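Local coordinates for protein HTH-type transcriptional regulator PrpR (Mycobacterium tuberculosis, PDB 6D2S) that regulates transcription of the enzymes that break down short-chain fatty acids, including cholesterol-derived propionate, through the glyoxylate and methylcitrate cycles, at residues F4-D9 with T116-V121; H19-A24 with S101-S106; L95-Q100 with G125-F130. All blocks are in the same frame, centred on the assembly; numbering follows the deposited sequence.

Contact 1. Residues F4-D9 with T116-V121. With CA (calcium ion), chain B.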
# COMPACT_ATOMS: atom_id res chain seq x y z
N PHE A 4 -16.80 1.90 -4.74
CA PHE A 4 -15.57 2.25 -4.05
C PHE A 4 -15.86 2.77 -2.65
O PHE A 4 -15.08 2.53 -1.72
CB PHE A 4 -14.77 3.26 -4.88
CG PHE A 4 -14.12 2.64 -6.09
CD1 PHE A 4 -12.88 2.02 -5.98
CD2 PHE A 4 -14.75 2.66 -7.32
CE1 PHE A 4 -12.28 1.44 -7.09
CE2 PHE A 4 -14.15 2.09 -8.43
CZ PHE A 4 -12.92 1.48 -8.31
N GLU A 5 -16.99 3.47 -2.48
CA GLU A 5 -17.40 3.91 -1.16
C GLU A 5 -17.76 2.73 -0.25
O GLU A 5 -17.42 2.74 0.94
CB GLU A 5 -18.58 4.87 -1.28
CG GLU A 5 -19.13 5.36 0.04
CD GLU A 5 -20.13 6.50 -0.13
OE1 GLU A 5 -20.76 6.90 0.87
OE2 GLU A 5 -20.29 6.99 -1.27
N GLU A 6 -18.45 1.72 -0.79
CA GLU A 6 -18.72 0.52 0.01
C GLU A 6 -17.43 -0.13 0.46
O GLU A 6 -17.32 -0.60 1.61
CB GLU A 6 -19.55 -0.49 -0.78
CG GLU A 6 -20.87 -0.03 -1.30
CD GLU A 6 -21.58 -1.16 -2.06
OE1 GLU A 6 -21.98 -2.16 -1.44
OE2 GLU A 6 -21.71 -1.04 -3.30
N VAL A 7 -16.43 -0.20 -0.42
CA VAL A 7 -15.20 -0.86 -0.04
C VAL A 7 -14.41 0.00 0.93
O VAL A 7 -13.70 -0.52 1.80
CB VAL A 7 -14.37 -1.22 -1.29
CG1 VAL A 7 -13.08 -1.90 -0.88
CG2 VAL A 7 -15.19 -2.15 -2.21
N ARG A 8 -14.50 1.33 0.81
CA ARG A 8 -13.86 2.19 1.80
C ARG A 8 -14.40 1.91 3.20
O ARG A 8 -13.63 1.81 4.16
CB ARG A 8 -14.04 3.66 1.44
CG ARG A 8 -13.38 4.61 2.43
CD ARG A 8 -13.67 6.09 2.12
NE ARG A 8 -15.09 6.43 2.27
CZ ARG A 8 -15.89 6.79 1.28
NH1 ARG A 8 -15.42 6.86 0.04
NH2 ARG A 8 -17.16 7.09 1.52
N ASP A 9 -15.72 1.78 3.33
CA ASP A 9 -16.30 1.43 4.63
C ASP A 9 -15.83 0.05 5.08
O ASP A 9 -15.57 -0.16 6.28
CB ASP A 9 -17.82 1.49 4.59
CG ASP A 9 -18.43 1.38 5.98
OD1 ASP A 9 -17.87 1.99 6.92
OD2 ASP A 9 -19.46 0.70 6.16
N THR A 116 -22.56 -6.72 -5.62
CA THR A 116 -21.65 -7.54 -6.43
C THR A 116 -20.46 -6.72 -6.91
O THR A 116 -19.32 -7.19 -6.86
CB THR A 116 -22.38 -8.14 -7.65
OG1 THR A 116 -23.31 -9.12 -7.20
CG2 THR A 116 -21.37 -8.80 -8.60
N GLU A 117 -20.72 -5.52 -7.43
CA GLU A 117 -19.61 -4.71 -7.91
C GLU A 117 -18.63 -4.43 -6.78
O GLU A 117 -17.41 -4.48 -6.97
CB GLU A 117 -20.12 -3.40 -8.51
CG GLU A 117 -19.00 -2.51 -9.00
CD GLU A 117 -19.50 -1.20 -9.58
OE1 GLU A 117 -18.65 -0.41 -10.05
OE2 GLU A 117 -20.72 -0.97 -9.57
N ALA A 118 -19.15 -4.15 -5.58
CA ALA A 118 -18.27 -3.88 -4.44
C ALA A 118 -17.49 -5.12 -4.04
O ALA A 118 -16.32 -5.01 -3.63
CB ALA A 118 -19.07 -3.36 -3.24
N ARG A 119 -18.11 -6.30 -4.12
CA ARG A 119 -17.37 -7.52 -3.79
C ARG A 119 -16.20 -7.72 -4.75
O ARG A 119 -15.12 -8.16 -4.33
CB ARG A 119 -18.33 -8.72 -3.80
CG ARG A 119 -19.39 -8.59 -2.70
CD ARG A 119 -20.55 -9.58 -2.81
NE ARG A 119 -21.60 -9.21 -1.86
CZ ARG A 119 -21.76 -9.75 -0.66
NH1 ARG A 119 -20.94 -10.72 -0.25
NH2 ARG A 119 -22.72 -9.32 0.15
N GLY A 120 -16.38 -7.40 -6.03
CA GLY A 120 -15.27 -7.50 -6.97
C GLY A 120 -14.18 -6.49 -6.71
O GLY A 120 -12.98 -6.80 -6.83
N VAL A 121 -14.56 -5.26 -6.36
CA VAL A 121 -13.56 -4.26 -5.97
C VAL A 121 -12.85 -4.71 -4.70
O VAL A 121 -11.62 -4.60 -4.58
CB VAL A 121 -14.21 -2.88 -5.79
CG1 VAL A 121 -13.19 -1.87 -5.23
CG2 VAL A 121 -14.77 -2.38 -7.12
CA CA B . -19.21 0.91 8.66
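V7 and V121 meet branch to branch. CG2 of V7 lies 3.6 Å from CG1 of V121. The same V7 methyl sits against the backbone of the facing helix, with CG2 3.4 Å from O of A118. F4 adds an aromatic side to this apolar patch. Its CB starts away from the partner helix, but CG stands beside the backbone N (chi1 -73°) and the ring swings back. CE1 of F4 comes to 3.9 Å from CG1 of V121, and CG2 of V121 lies over one face of the ring.

The contact joins helix 3-13, near the start of this chain, to the first turns of helix 116-135 in the IrrE N-terminal-like region. The short axes approach to 8.6 Å and cross at -59°. V7 and A118 are the backbone neighbours, and A118 has only a methyl between the helices.

The carboxylate of E6 packs on that methyl, OE2 3.5 Å from CB of A118; its polar partner is OG of S115, hydrogen-bonded to OE2. On another side of helix 3-13, both carboxylate oxygens of D9 bind a calcium ion, OD1 at 2.4 Å and OD2 at 2.5 Å. D13 binds the same ion.

Contact 2. Residues H19-A24 with S101-S106. With NA (sodium ion), chain F.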
# COMPACT_ATOMS: atom_id res chain seq x y z
N HIS A 19 -6.43 -8.99 9.44
CA HIS A 19 -5.51 -9.81 10.21
C HIS A 19 -5.17 -11.12 9.51
O HIS A 19 -4.00 -11.51 9.41
CB HIS A 19 -6.08 -10.09 11.60
CG HIS A 19 -5.15 -10.87 12.48
ND1 HIS A 19 -3.93 -10.37 12.88
CD2 HIS A 19 -5.24 -12.12 13.00
CE1 HIS A 19 -3.32 -11.27 13.64
NE2 HIS A 19 -4.09 -12.34 13.73
N ASP A 20 -6.18 -11.85 9.03
CA ASP A 20 -5.90 -13.17 8.49
C ASP A 20 -5.03 -13.10 7.24
O ASP A 20 -4.18 -13.98 7.02
CB ASP A 20 -7.20 -13.92 8.18
CG ASP A 20 -7.99 -14.26 9.43
OD1 ASP A 20 -7.36 -14.57 10.47
OD2 ASP A 20 -9.23 -14.21 9.38
N LEU A 21 -5.24 -12.08 6.39
CA LEU A 21 -4.41 -11.93 5.20
C LEU A 21 -3.03 -11.41 5.55
O LEU A 21 -2.03 -11.82 4.94
CB LEU A 21 -5.06 -10.97 4.21
CG LEU A 21 -6.06 -11.48 3.19
CD1 LEU A 21 -6.41 -10.29 2.29
CD2 LEU A 21 -5.49 -12.66 2.41
N ASP A 22 -2.96 -10.46 6.48
CA ASP A 22 -1.68 -9.93 6.91
C ASP A 22 -0.81 -11.04 7.49
O ASP A 22 0.37 -11.17 7.15
CB ASP A 22 -1.91 -8.81 7.93
CG ASP A 22 -0.84 -7.73 7.87
OD1 ASP A 22 0.33 -8.05 8.17
OD2 ASP A 22 -1.16 -6.58 7.51
N MET A 23 -1.40 -11.87 8.36
CA MET A 23 -0.66 -12.99 8.95
C MET A 23 -0.31 -14.05 7.92
O MET A 23 0.76 -14.65 7.98
CB MET A 23 -1.48 -13.61 10.09
CG MET A 23 -1.69 -12.69 11.26
SD MET A 23 -0.18 -12.57 12.25
CE MET A 23 -0.14 -14.17 13.05
N ALA A 24 -1.22 -14.32 6.97
CA ALA A 24 -0.91 -15.31 5.95
C ALA A 24 0.29 -14.88 5.11
O ALA A 24 1.17 -15.69 4.80
CB ALA A 24 -2.13 -15.57 5.06
N SER A 101 -7.59 -17.41 -2.47
CA SER A 101 -8.90 -17.08 -3.01
C SER A 101 -10.02 -17.40 -2.02
O SER A 101 -10.94 -16.59 -1.83
CB SER A 101 -9.12 -17.84 -4.32
OG SER A 101 -10.26 -17.38 -5.00
N ASP A 102 -9.97 -18.58 -1.39
CA ASP A 102 -11.01 -18.94 -0.43
C ASP A 102 -10.97 -18.03 0.79
O ASP A 102 -12.02 -17.63 1.30
CB ASP A 102 -10.84 -20.40 0.01
CG ASP A 102 -11.28 -21.40 -1.04
OD1 ASP A 102 -11.78 -21.00 -2.11
OD2 ASP A 102 -11.13 -22.61 -0.78
N LEU A 103 -9.77 -17.70 1.27
CA LEU A 103 -9.65 -16.79 2.40
C LEU A 103 -10.20 -15.41 2.05
O LEU A 103 -10.96 -14.81 2.82
CB LEU A 103 -8.18 -16.69 2.84
CG LEU A 103 -7.91 -15.72 4.00
CD1 LEU A 103 -8.81 -16.01 5.20
CD2 LEU A 103 -6.43 -15.76 4.43
N ILE A 104 -9.82 -14.88 0.89
CA ILE A 104 -10.35 -13.58 0.47
C ILE A 104 -11.88 -13.63 0.39
O ILE A 104 -12.57 -12.73 0.89
CB ILE A 104 -9.71 -13.15 -0.86
CG1 ILE A 104 -8.26 -12.72 -0.62
CG2 ILE A 104 -10.50 -12.01 -1.50
CD1 ILE A 104 -7.48 -12.44 -1.91
N SER A 105 -12.43 -14.69 -0.22
CA SER A 105 -13.88 -14.82 -0.30
C SER A 105 -14.52 -14.82 1.08
O SER A 105 -15.57 -14.20 1.29
CB SER A 105 -14.26 -16.09 -1.05
OG SER A 105 -13.92 -15.96 -2.42
N SER A 106 -13.89 -15.51 2.05
CA SER A 106 -14.48 -15.55 3.39
C SER A 106 -14.41 -14.19 4.08
O SER A 106 -15.32 -13.85 4.84
CB SER A 106 -13.79 -16.62 4.24
OG SER A 106 -12.49 -16.21 4.62
NA NA F . -10.55 -15.13 11.03
O HOH W 1 -11.96 -12.85 9.70
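L103 sets its two methyls against helix 19-31, reaching D20, L21 and A24. This is a nearly antiparallel pairing of two helices. The short axes run at 157° and stay 10.5 Å apart at their closest. Helix 101-109 belongs to the IrrE N-terminal-like region, and helix 19-31 lies along it.

The apolar contacts carry the pairing, and no hydrogen bond crosses it. The ends of L21 and L103 lie alongside each other, pointing opposite ways, and CD2 of L21 lies 3.8 Å from CD2 of L103. The same L21 methyl also meets I104, 4.1 Å from its CG1, where L21 runs roughly perpendicular to I104. L103 holds CG anti to the backbone N (chi1 178°), which carries the fork out to the other helix. Its CD2 also packs on O of D20 and, more loosely, on CB of A24. Its CD1 meets CB of D20 at 4.0 Å. L21 and I104 both also touch L126 of helix 116-135, so the pair packs against that helix.

Side-chain hydrogen bonds stay within helix 101-109. OG of S105 and N of S105 both bond to O of S101, from opposite faces of the carbonyl plane. OG of S106 donates to O of L103 at 2.7 Å, with the donor tilted 21° from the carbonyl plane. In helix 19-31 the buried D22 forms salt bridges with R169 and R175. D20 turns its carboxylate to a sodium ion. Its OD2 is 2.3 Å from the ion, which also binds a water.

Contact 3. Residues L95-Q100 with G125-F130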
# COMPACT_ATOMS: atom_id res chain seq x y z
N LEU A 95 -0.51 -14.15 -6.51
CA LEU A 95 -0.42 -15.21 -5.51
C LEU A 95 -1.65 -15.20 -4.60
O LEU A 95 -2.21 -16.26 -4.27
CB LEU A 95 0.86 -15.06 -4.68
CG LEU A 95 0.97 -15.81 -3.35
CD1 LEU A 95 0.74 -17.29 -3.51
CD2 LEU A 95 2.34 -15.56 -2.70
N ALA A 96 -2.09 -14.01 -4.21
CA ALA A 96 -3.31 -13.91 -3.41
C ALA A 96 -4.52 -14.39 -4.19
O ALA A 96 -5.35 -15.14 -3.67
CB ALA A 96 -3.53 -12.47 -2.94
N LEU A 97 -4.65 -13.94 -5.44
CA LEU A 97 -5.80 -14.33 -6.24
C LEU A 97 -5.89 -15.84 -6.44
O LEU A 97 -6.99 -16.40 -6.48
CB LEU A 97 -5.75 -13.60 -7.59
CG LEU A 97 -5.95 -12.08 -7.48
CD1 LEU A 97 -5.74 -11.38 -8.83
CD2 LEU A 97 -7.32 -11.74 -6.91
N VAL A 98 -4.75 -16.54 -6.53
CA VAL A 98 -4.78 -17.97 -6.84
C VAL A 98 -4.62 -18.85 -5.60
O VAL A 98 -5.15 -19.97 -5.56
CB VAL A 98 -3.70 -18.36 -7.88
CG1 VAL A 98 -3.86 -17.55 -9.17
CG2 VAL A 98 -2.30 -18.26 -7.30
N GLY A 99 -3.91 -18.37 -4.59
CA GLY A 99 -3.60 -19.18 -3.43
C GLY A 99 -4.29 -18.77 -2.14
O GLY A 99 -4.26 -19.51 -1.16
N GLN A 100 -4.90 -17.59 -2.13
CA GLN A 100 -5.67 -17.13 -0.98
C GLN A 100 -7.11 -16.81 -1.38
O GLN A 100 -7.77 -16.02 -0.71
CB GLN A 100 -5.03 -15.90 -0.33
CG GLN A 100 -3.57 -16.08 0.04
CD GLN A 100 -3.39 -16.87 1.32
OE1 GLN A 100 -4.25 -16.87 2.19
NE2 GLN A 100 -2.26 -17.55 1.43
N GLY A 125 -8.86 -5.32 -4.02
CA GLY A 125 -8.24 -4.57 -2.93
C GLY A 125 -7.59 -5.47 -1.89
O GLY A 125 -6.52 -5.14 -1.37
N LEU A 126 -8.22 -6.61 -1.58
CA LEU A 126 -7.64 -7.53 -0.61
C LEU A 126 -6.42 -8.25 -1.18
O LEU A 126 -5.44 -8.49 -0.47
CB LEU A 126 -8.68 -8.55 -0.14
CG LEU A 126 -9.75 -7.89 0.75
CD1 LEU A 126 -10.96 -8.80 0.86
CD2 LEU A 126 -9.15 -7.60 2.12
N ALA A 127 -6.44 -8.58 -2.47
CA ALA A 127 -5.24 -9.15 -3.08
C ALA A 127 -4.10 -8.13 -3.08
O ALA A 127 -2.94 -8.49 -2.80
CB ALA A 127 -5.53 -9.64 -4.50
N ASN A 128 -4.40 -6.87 -3.40
CA ASN A 128 -3.40 -5.82 -3.29
C ASN A 128 -2.92 -5.67 -1.85
O ASN A 128 -1.73 -5.44 -1.61
CB ASN A 128 -3.95 -4.47 -3.78
CG ASN A 128 -4.14 -4.42 -5.27
OD1 ASN A 128 -3.46 -5.12 -6.02
ND2 ASN A 128 -5.05 -3.58 -5.71
N TYR A 129 -3.85 -5.72 -0.89
CA TYR A 129 -3.46 -5.66 0.52
C TYR A 129 -2.47 -6.77 0.86
O TYR A 129 -1.43 -6.54 1.51
CB TYR A 129 -4.71 -5.75 1.42
CG TYR A 129 -4.38 -5.70 2.91
CD1 TYR A 129 -3.90 -6.82 3.56
CD2 TYR A 129 -4.55 -4.52 3.64
CE1 TYR A 129 -3.57 -6.78 4.91
CE2 TYR A 129 -4.22 -4.46 4.99
CZ TYR A 129 -3.74 -5.60 5.62
OH TYR A 129 -3.42 -5.56 6.96
N PHE A 130 -2.79 -8.00 0.45
CA PHE A 130 -1.89 -9.13 0.67
C PHE A 130 -0.52 -8.87 0.06
O PHE A 130 0.51 -9.16 0.69
CB PHE A 130 -2.50 -10.40 0.07
CG PHE A 130 -1.62 -11.61 0.17
CD1 PHE A 130 -1.68 -12.46 1.27
CD2 PHE A 130 -0.71 -11.91 -0.85
CE1 PHE A 130 -0.87 -13.58 1.35
CE2 PHE A 130 0.10 -13.02 -0.77
CZ PHE A 130 0.02 -13.86 0.33
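A127 faces A96 at the place where the two backbones come nearest, 5.1 Å from CA to CA. The methyls meet, with CB of A127 3.8 Å from CB of A96. CB of A127 also takes a methyl of L97, whose CD2 is 3.7 Å away. The CB of L97 does not point at helix 116-135, but its side-chain end comes nearer.

One turn on, F130 supplies the large group. With CG anti to the backbone N (chi1 177°), the ring reaches across to A96 and the last turn of helix 84-99. Three residues meet different parts of it. CB of A96 approaches obliquely and lies 3.6 Å from CD2 of F130. CG of Q100 comes obliquely from that same side of the ring plane, 3.9 Å from CE1 of F130. The Q100 chain bends beyond CG, and its amide plane is 21° from the ring plane. CD2 of L95 comes to the ring edge, near its plane, 3.9 Å from CE2 of F130.

The short axes cross at 115°, 8.9 Å apart. Small alanines at the crossing and a phenylalanine beside it make this a close-packed helix pair, part of the buried helical core of the IrrE N-terminal-like domain.

How the contacts relate
Helix 116-135 takes part in contacts 1 and 3, whose centres are 16 Å apart: its first turns meet helix 3-13, and its middle meets helix 84-99. Contact 2 lies 8 Å from contact 3, centre to centre, and touches it. CD1 of L21 is 3.4 Å from O of L126, and OD2 of D22 and OH of Y129 form a weak hydrogen bond. Contacts 1 and 2 do not touch; their nearest atoms are about 7 Å apart. Contacts 1 and 2 each hold a metal ligand, D9 for calcium and D20 for sodium. The Q100 side chain of contact 3 is about 11 Å from the sodium ion bound by D20, so contact 3 has no part in that site.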